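PDB 1O5H: formiminotetrahydrofolate cyclodeaminase from Thermotoga maritima, which probably catalyses the cyclising deamination of 5-formiminotetrahydrofolate, releasing ammonia and forming 5,10-methenyltetrahydrofolate. Local coordinates for residues A[32-45]-A[85-97]. Sequence-based numbering, arbitrary orientation.
Sequences PTPGGGAVGSVVGA and LFDLAKKDMEAFE
Asp92 turns its carboxylate to the first turn of helix 36-56, with CG anti to the backbone N (chi1 180°). OD2 lies 3.5 Å from Ala38 N, while OD1 faces the CA of Gly37, where a CB would collide with it. The carboxylate thus sits by the amino end of the helix. Replacing Asp92 by an alanine would take the carboxylate from this end, and is likely to leave Ala38 N without its polar neighbour and open a gap beside Gly37.

Met93, a selenomethionine, points its CB toward 32-45 and is extended beyond CG: its CG rests 3.4 Å from Thr33 O, SE meets Pro34 CB, and CE ends 3.8 Å from Ala38 CB. Further along, Pro32 CB touches the Phe96 ring at CE1, the two side chains crossing at about a right angle.

Midway, small residues bring the backbones together, the CA atoms of Ala38 and Ala89 being 4.4 Å apart. Ser41 CB packs 3.5 Å from Leu85 O. At the far end Ala45 CB stands over one face of Phe86, in a CH-pi contact 4.2 Å from the ring centroid, while Leu85 CD1 lies against the Gly44-Ala45 peptide.

The axes of 36-45 and 85-97 approach to 8.2 Å at 175°, close antiparallel packing over small residues that joins helices 36-56 and 68-100 within the all-helical cyclodeaminase fold.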
ATOM      1  N   PRO A  32      13.391  15.524  -0.020  1.00 54.82           N
ATOM      2  CA  PRO A  32      12.606  14.920  -1.079  1.00 56.12           C
ATOM      3  C   PRO A  32      13.120  13.546  -1.531  1.00 59.90           C
ATOM      4  O   PRO A  32      12.629  13.060  -2.541  1.00 60.09           O
ATOM      5  CB  PRO A  32      12.777  15.923  -2.220  1.00 56.27           C
ATOM      6  CG  PRO A  32      14.180  16.432  -2.055  1.00 48.69           C
ATOM      7  CD  PRO A  32      14.505  16.331  -0.566  1.00 54.14           C
ATOM      8  N   THR A  33      14.081  12.936  -0.811  1.00 64.80           N
ATOM      9  CA  THR A  33      14.847  11.769  -1.328  1.00 66.60           C
ATOM     10  C   THR A  33      13.923  10.607  -1.582  1.00 66.92           C
ATOM     11  O   THR A  33      13.780  10.264  -2.760  1.00 72.63           O
ATOM     12  CB  THR A  33      16.098  11.323  -0.455  1.00 69.36           C
ATOM     13  OG1 THR A  33      16.997  12.425  -0.248  1.00 74.00           O
ATOM     14  CG2 THR A  33      16.986  10.282  -1.206  1.00 66.61           C
ATOM     15  N   PRO A  34      13.299   9.996  -0.548  1.00 62.49           N
ATOM     16  CA  PRO A  34      12.280   8.945  -0.802  1.00 56.44           C
ATOM     17  C   PRO A  34      10.892   9.591  -0.883  1.00 53.69           C
ATOM     18  O   PRO A  34      10.369  10.087   0.109  1.00 52.82           O
ATOM     19  CB  PRO A  34      12.423   8.001   0.394  1.00 52.34           C
ATOM     20  CG  PRO A  34      13.164   8.809   1.452  1.00 57.08           C
ATOM     21  CD  PRO A  34      13.498  10.203   0.903  1.00 61.03           C
ATOM     22  N   GLY A  35      10.336   9.636  -2.088  1.00 52.39           N
ATOM     23  CA  GLY A  35       9.011  10.214  -2.313  1.00 47.71           C
ATOM     24  C   GLY A  35       7.960   9.143  -2.547  1.00 45.17           C
ATOM     25  O   GLY A  35       8.198   7.946  -2.309  1.00 44.55           O
ATOM     26  N   GLY A  36       6.792   9.577  -3.015  1.00 41.43           N
ATOM     27  CA  GLY A  36       5.668   8.680  -3.232  1.00 38.91           C
ATOM     28  C   GLY A  36       6.039   7.467  -4.051  1.00 39.92           C
ATOM     29  O   GLY A  36       5.812   6.320  -3.619  1.00 38.55           O
ATOM     30  N   GLY A  37       6.647   7.727  -5.219  1.00 39.06           N
ATOM     31  CA  GLY A  37       7.039   6.690  -6.172  1.00 33.56           C
ATOM     32  C   GLY A  37       7.826   5.627  -5.477  1.00 35.04           C
ATOM     33  O   GLY A  37       7.458   4.458  -5.566  1.00 38.06           O
ATOM     34  N   ALA A  38       8.879   6.028  -4.750  1.00 34.80           N
ATOM     35  CA  ALA A  38       9.664   5.085  -3.944  1.00 33.70           C
ATOM     36  C   ALA A  38       8.771   4.279  -2.997  1.00 34.94           C
ATOM     37  O   ALA A  38       8.821   3.027  -3.011  1.00 35.10           O
ATOM     38  CB  ALA A  38      10.739   5.788  -3.181  1.00 32.40           C
ATOM     39  N   VAL A  39       7.926   4.976  -2.222  1.00 32.50           N
ATOM     40  CA  VAL A  39       7.017   4.283  -1.308  1.00 31.92           C
ATOM     41  C   VAL A  39       6.193   3.243  -2.067  1.00 33.70           C
ATOM     42  O   VAL A  39       6.101   2.082  -1.640  1.00 34.35           O
ATOM     43  CB  VAL A  39       6.097   5.253  -0.587  1.00 32.84           C
ATOM     44  CG1 VAL A  39       5.095   4.518   0.247  1.00 29.82           C
ATOM     45  CG2 VAL A  39       6.886   6.192   0.291  1.00 33.40           C
ATOM     46  N   GLY A  40       5.620   3.664  -3.201  1.00 34.84           N
ATOM     47  CA  GLY A  40       4.897   2.778  -4.111  1.00 34.70           C
ATOM     48  C   GLY A  40       5.630   1.474  -4.412  1.00 38.74           C
ATOM     49  O   GLY A  40       5.074   0.370  -4.214  1.00 38.79           O
ATOM     50  N   SER A  41       6.878   1.577  -4.880  1.00 36.48           N
ATOM     51  CA  SER A  41       7.689   0.373  -5.046  1.00 37.60           C
ATOM     52  C   SER A  41       7.760  -0.493  -3.797  1.00 36.84           C
ATOM     53  O   SER A  41       7.662  -1.726  -3.881  1.00 38.21           O
ATOM     54  CB  SER A  41       9.100   0.717  -5.464  1.00 37.83           C
ATOM     55  OG  SER A  41       9.074   1.305  -6.745  1.00 50.73           O
ATOM     56  N   VAL A  42       7.961   0.139  -2.648  1.00 34.58           N
ATOM     57  CA  VAL A  42       8.113  -0.622  -1.422  1.00 32.67           C
ATOM     58  C   VAL A  42       6.803  -1.329  -1.110  1.00 32.13           C
ATOM     59  O   VAL A  42       6.774  -2.525  -0.744  1.00 29.74           O
ATOM     60  CB  VAL A  42       8.528   0.252  -0.265  1.00 31.78           C
ATOM     61  CG1 VAL A  42       8.650  -0.594   0.992  1.00 27.44           C
ATOM     62  CG2 VAL A  42       9.850   0.911  -0.598  1.00 29.07           C
ATOM     63  N   VAL A  43       5.714  -0.605  -1.301  1.00 30.14           N
ATOM     64  CA  VAL A  43       4.416  -1.221  -1.116  1.00 30.59           C
ATOM     65  C   VAL A  43       4.263  -2.341  -2.107  1.00 30.40           C
ATOM     66  O   VAL A  43       3.827  -3.420  -1.761  1.00 30.94           O
ATOM     67  CB  VAL A  43       3.291  -0.230  -1.280  1.00 32.05           C
ATOM     68  CG1 VAL A  43       2.021  -0.944  -1.184  1.00 31.18           C
ATOM     69  CG2 VAL A  43       3.378   0.874  -0.194  1.00 31.83           C
ATOM     70  N   GLY A  44       4.673  -2.112  -3.344  1.00 31.78           N
ATOM     71  CA  GLY A  44       4.498  -3.136  -4.355  1.00 32.84           C
ATOM     72  C   GLY A  44       5.213  -4.391  -3.915  1.00 36.21           C
ATOM     73  O   GLY A  44       4.707  -5.502  -4.052  1.00 37.29           O
ATOM     74  N   ALA A  45       6.413  -4.205  -3.382  1.00 38.86           N
ATOM     75  CA  ALA A  45       7.243  -5.315  -2.959  1.00 37.81           C
ATOM     76  C   ALA A  45       6.502  -6.129  -1.934  1.00 38.26           C
ATOM     77  O   ALA A  45       6.462  -7.330  -2.027  1.00 38.82           O
ATOM     78  CB  ALA A  45       8.531  -4.796  -2.393  1.00 38.86           C
ATOM     79  N   LEU A  85      11.713  -4.293  -7.642  1.00 44.50           N
ATOM     80  CA  LEU A  85      11.005  -3.195  -7.015  1.00 41.88           C
ATOM     81  C   LEU A  85      11.904  -2.476  -6.032  1.00 42.00           C
ATOM     82  O   LEU A  85      11.951  -1.239  -5.981  1.00 39.23           O
ATOM     83  CB  LEU A  85       9.730  -3.688  -6.336  1.00 43.79           C
ATOM     84  CG  LEU A  85       8.576  -4.140  -7.246  1.00 44.31           C
ATOM     85  CD1 LEU A  85       7.507  -4.857  -6.453  1.00 43.43           C
ATOM     86  CD2 LEU A  85       7.958  -2.986  -7.996  1.00 36.61           C
ATOM     87  N   PHE A  86      12.651  -3.245  -5.258  1.00 43.52           N
ATOM     88  CA  PHE A  86      13.640  -2.612  -4.395  1.00 44.69           C
ATOM     89  C   PHE A  86      14.675  -1.838  -5.193  1.00 44.36           C
ATOM     90  O   PHE A  86      15.146  -0.796  -4.753  1.00 44.61           O
ATOM     91  CB  PHE A  86      14.299  -3.626  -3.483  1.00 44.37           C
ATOM     92  CG  PHE A  86      13.414  -4.073  -2.360  1.00 43.68           C
ATOM     93  CD1 PHE A  86      12.747  -3.131  -1.573  1.00 42.81           C
ATOM     94  CD2 PHE A  86      13.265  -5.426  -2.070  1.00 38.77           C
ATOM     95  CE1 PHE A  86      11.927  -3.526  -0.515  1.00 48.76           C
ATOM     96  CE2 PHE A  86      12.465  -5.835  -1.018  1.00 44.67           C
ATOM     97  CZ  PHE A  86      11.782  -4.883  -0.237  1.00 49.07           C
ATOM     98  N   ASP A  87      15.011  -2.323  -6.377  1.00 43.71           N
ATOM     99  CA  ASP A  87      15.956  -1.591  -7.157  1.00 44.85           C
ATOM    100  C   ASP A  87      15.292  -0.318  -7.648  1.00 44.35           C
ATOM    101  O   ASP A  87      15.920   0.768  -7.653  1.00 45.11           O
ATOM    102  CB  ASP A  87      16.507  -2.415  -8.312  1.00 46.98           C
ATOM    103  CG  ASP A  87      17.682  -1.739  -8.968  1.00 54.96           C
ATOM    104  OD1 ASP A  87      18.731  -1.591  -8.298  1.00 64.20           O
ATOM    105  OD2 ASP A  87      17.647  -1.283 -10.130  1.00 63.01           O
ATOM    106  N   LEU A  88      14.020  -0.427  -8.031  1.00 41.19           N
ATOM    107  CA  LEU A  88      13.324   0.741  -8.601  1.00 37.62           C
ATOM    108  C   LEU A  88      13.083   1.851  -7.590  1.00 37.01           C
ATOM    109  O   LEU A  88      12.953   3.003  -7.952  1.00 37.94           O
ATOM    110  CB  LEU A  88      12.022   0.339  -9.287  1.00 35.75           C
ATOM    111  CG  LEU A  88      12.252  -0.431 -10.580  1.00 32.01           C
ATOM    112  CD1 LEU A  88      11.039  -1.213 -10.985  1.00 27.75           C
ATOM    113  CD2 LEU A  88      12.652   0.517 -11.668  1.00 18.94           C
ATOM    114  N   ALA A  89      13.026   1.500  -6.317  1.00 36.78           N
ATOM    115  CA  ALA A  89      12.922   2.500  -5.286  1.00 33.80           C
ATOM    116  C   ALA A  89      14.216   3.290  -5.283  1.00 35.85           C
ATOM    117  O   ALA A  89      14.168   4.508  -5.312  1.00 37.78           O
ATOM    118  CB  ALA A  89      12.662   1.858  -3.952  1.00 32.54           C
ATOM    119  N   LYS A  90      15.362   2.608  -5.289  1.00 38.38           N
ATOM    120  CA  LYS A  90      16.693   3.246  -5.338  1.00 42.45           C
ATOM    121  C   LYS A  90      16.758   4.184  -6.538  1.00 43.76           C
ATOM    122  O   LYS A  90      17.113   5.356  -6.397  1.00 43.62           O
ATOM    123  CB  LYS A  90      17.778   2.159  -5.446  1.00 42.25           C
ATOM    124  CG  LYS A  90      19.247   2.530  -5.256  1.00 42.30           C
ATOM    125  CD  LYS A  90      20.050   1.216  -5.465  1.00 46.28           C
ATOM    126  CE  LYS A  90      21.569   1.311  -5.745  1.00 54.00           C
ATOM    127  NZ  LYS A  90      22.418   2.191  -4.890  1.00 56.37           N
ATOM    128  N   LYS A  91      16.388   3.667  -7.712  1.00 44.97           N
ATOM    129  CA  LYS A  91      16.405   4.462  -8.932  1.00 45.17           C
ATOM    130  C   LYS A  91      15.577   5.714  -8.770  1.00 46.52           C
ATOM    131  O   LYS A  91      16.035   6.782  -9.133  1.00 48.22           O
ATOM    132  CB  LYS A  91      15.892   3.675 -10.126  1.00 45.04           C
ATOM    133  CG  LYS A  91      16.888   2.728 -10.731  1.00 50.04           C
ATOM    134  CD  LYS A  91      16.726   2.721 -12.237  1.00 62.05           C
ATOM    135  CE  LYS A  91      17.871   1.981 -12.927  1.00 72.96           C
ATOM    136  NZ  LYS A  91      17.488   0.566 -13.166  1.00 80.01           N
ATOM    137  N   ASP A  92      14.368   5.591  -8.219  1.00 48.45           N
ATOM    138  CA  ASP A  92      13.472   6.740  -8.061  1.00 50.34           C
ATOM    139  C   ASP A  92      14.158   7.875  -7.318  1.00 54.30           C
ATOM    140  O   ASP A  92      13.989   9.039  -7.674  1.00 54.91           O
ATOM    141  CB  ASP A  92      12.203   6.345  -7.321  1.00 50.57           C
ATOM    142  CG  ASP A  92      11.224   7.518  -7.124  1.00 50.01           C
ATOM    143  OD1 ASP A  92      10.356   7.718  -8.006  1.00 50.26           O
ATOM    144  OD2 ASP A  92      11.216   8.255  -6.099  1.00 46.57           O
HETATM  145  N   MSE A  93      14.939   7.537  -6.300  1.00 57.96           N
HETATM  146  CA  MSE A  93      15.620   8.551  -5.511  1.00 65.00           C
HETATM  147  C   MSE A  93      16.792   9.088  -6.259  1.00 59.66           C
HETATM  148  O   MSE A  93      17.047  10.278  -6.234  1.00 61.13           O
HETATM  149  CB  MSE A  93      16.059   7.990  -4.177  1.00 64.53           C
HETATM  150  CG  MSE A  93      14.933   7.202  -3.524  1.00 71.32           C
HETATM  151 SE   MSE A  93      15.389   6.384  -1.809  1.00 84.93          SE
HETATM  152  CE  MSE A  93      14.145   4.805  -1.831  1.00 71.93           C
ATOM    153  N   GLU A  94      17.490   8.212  -6.952  1.00 56.75           N
ATOM    154  CA  GLU A  94      18.568   8.648  -7.809  1.00 56.05           C
ATOM    155  C   GLU A  94      18.051   9.515  -8.940  1.00 56.20           C
ATOM    156  O   GLU A  94      18.632  10.549  -9.251  1.00 57.88           O
ATOM    157  CB  GLU A  94      19.300   7.451  -8.376  1.00 55.53           C
ATOM    158  CG  GLU A  94      20.024   6.626  -7.331  1.00 56.04           C
ATOM    159  CD  GLU A  94      20.694   5.416  -7.940  1.00 58.07           C
ATOM    160  OE1 GLU A  94      20.771   5.351  -9.187  1.00 53.38           O
ATOM    161  OE2 GLU A  94      21.130   4.524  -7.179  1.00 61.10           O
ATOM    162  N   ALA A  95      16.948   9.100  -9.547  1.00 56.92           N
ATOM    163  CA  ALA A  95      16.402   9.819 -10.682  1.00 58.30           C
ATOM    164  C   ALA A  95      16.022  11.230 -10.284  1.00 59.09           C
ATOM    165  O   ALA A  95      16.231  12.170 -11.058  1.00 58.53           O
ATOM    166  CB  ALA A  95      15.216   9.087 -11.259  1.00 58.27           C
ATOM    167  N   PHE A  96      15.487  11.372  -9.073  1.00 60.95           N
ATOM    168  CA  PHE A  96      15.067  12.677  -8.564  1.00 62.87           C
ATOM    169  C   PHE A  96      16.246  13.584  -8.323  1.00 61.94           C
ATOM    170  O   PHE A  96      16.170  14.763  -8.611  1.00 61.50           O
ATOM    171  CB  PHE A  96      14.265  12.562  -7.270  1.00 64.68           C
ATOM    172  CG  PHE A  96      13.609  13.852  -6.850  1.00 70.69           C
ATOM    173  CD1 PHE A  96      14.373  14.908  -6.322  1.00 67.67           C
ATOM    174  CD2 PHE A  96      12.211  14.013  -6.981  1.00 83.50           C
ATOM    175  CE1 PHE A  96      13.767  16.114  -5.938  1.00 74.24           C
ATOM    176  CE2 PHE A  96      11.578  15.215  -6.591  1.00 83.26           C
ATOM    177  CZ  PHE A  96      12.362  16.269  -6.068  1.00 79.53           C
ATOM    178  N   GLU A  97      17.324  13.037  -7.769  1.00 62.20           N
ATOM    179  CA  GLU A  97      18.548  13.813  -7.551  1.00 62.33           C
ATOM    180  C   GLU A  97      19.057  14.344  -8.864  1.00 60.43           C
ATOM    181  O   GLU A  97      19.304  15.529  -8.994  1.00 61.98           O
ATOM    182  CB  GLU A  97      19.665  12.978  -6.916  1.00 62.87           C
ATOM    183  CG  GLU A  97      19.296  12.256  -5.628  1.00 70.95           C
ATOM    184  CD  GLU A  97      19.160  13.167  -4.413  1.00 79.89           C
ATOM    185  OE1 GLU A  97      19.378  14.393  -4.534  1.00 81.98           O
ATOM    186  OE2 GLU A  97      18.836  12.638  -3.319  1.00 83.72           O
TER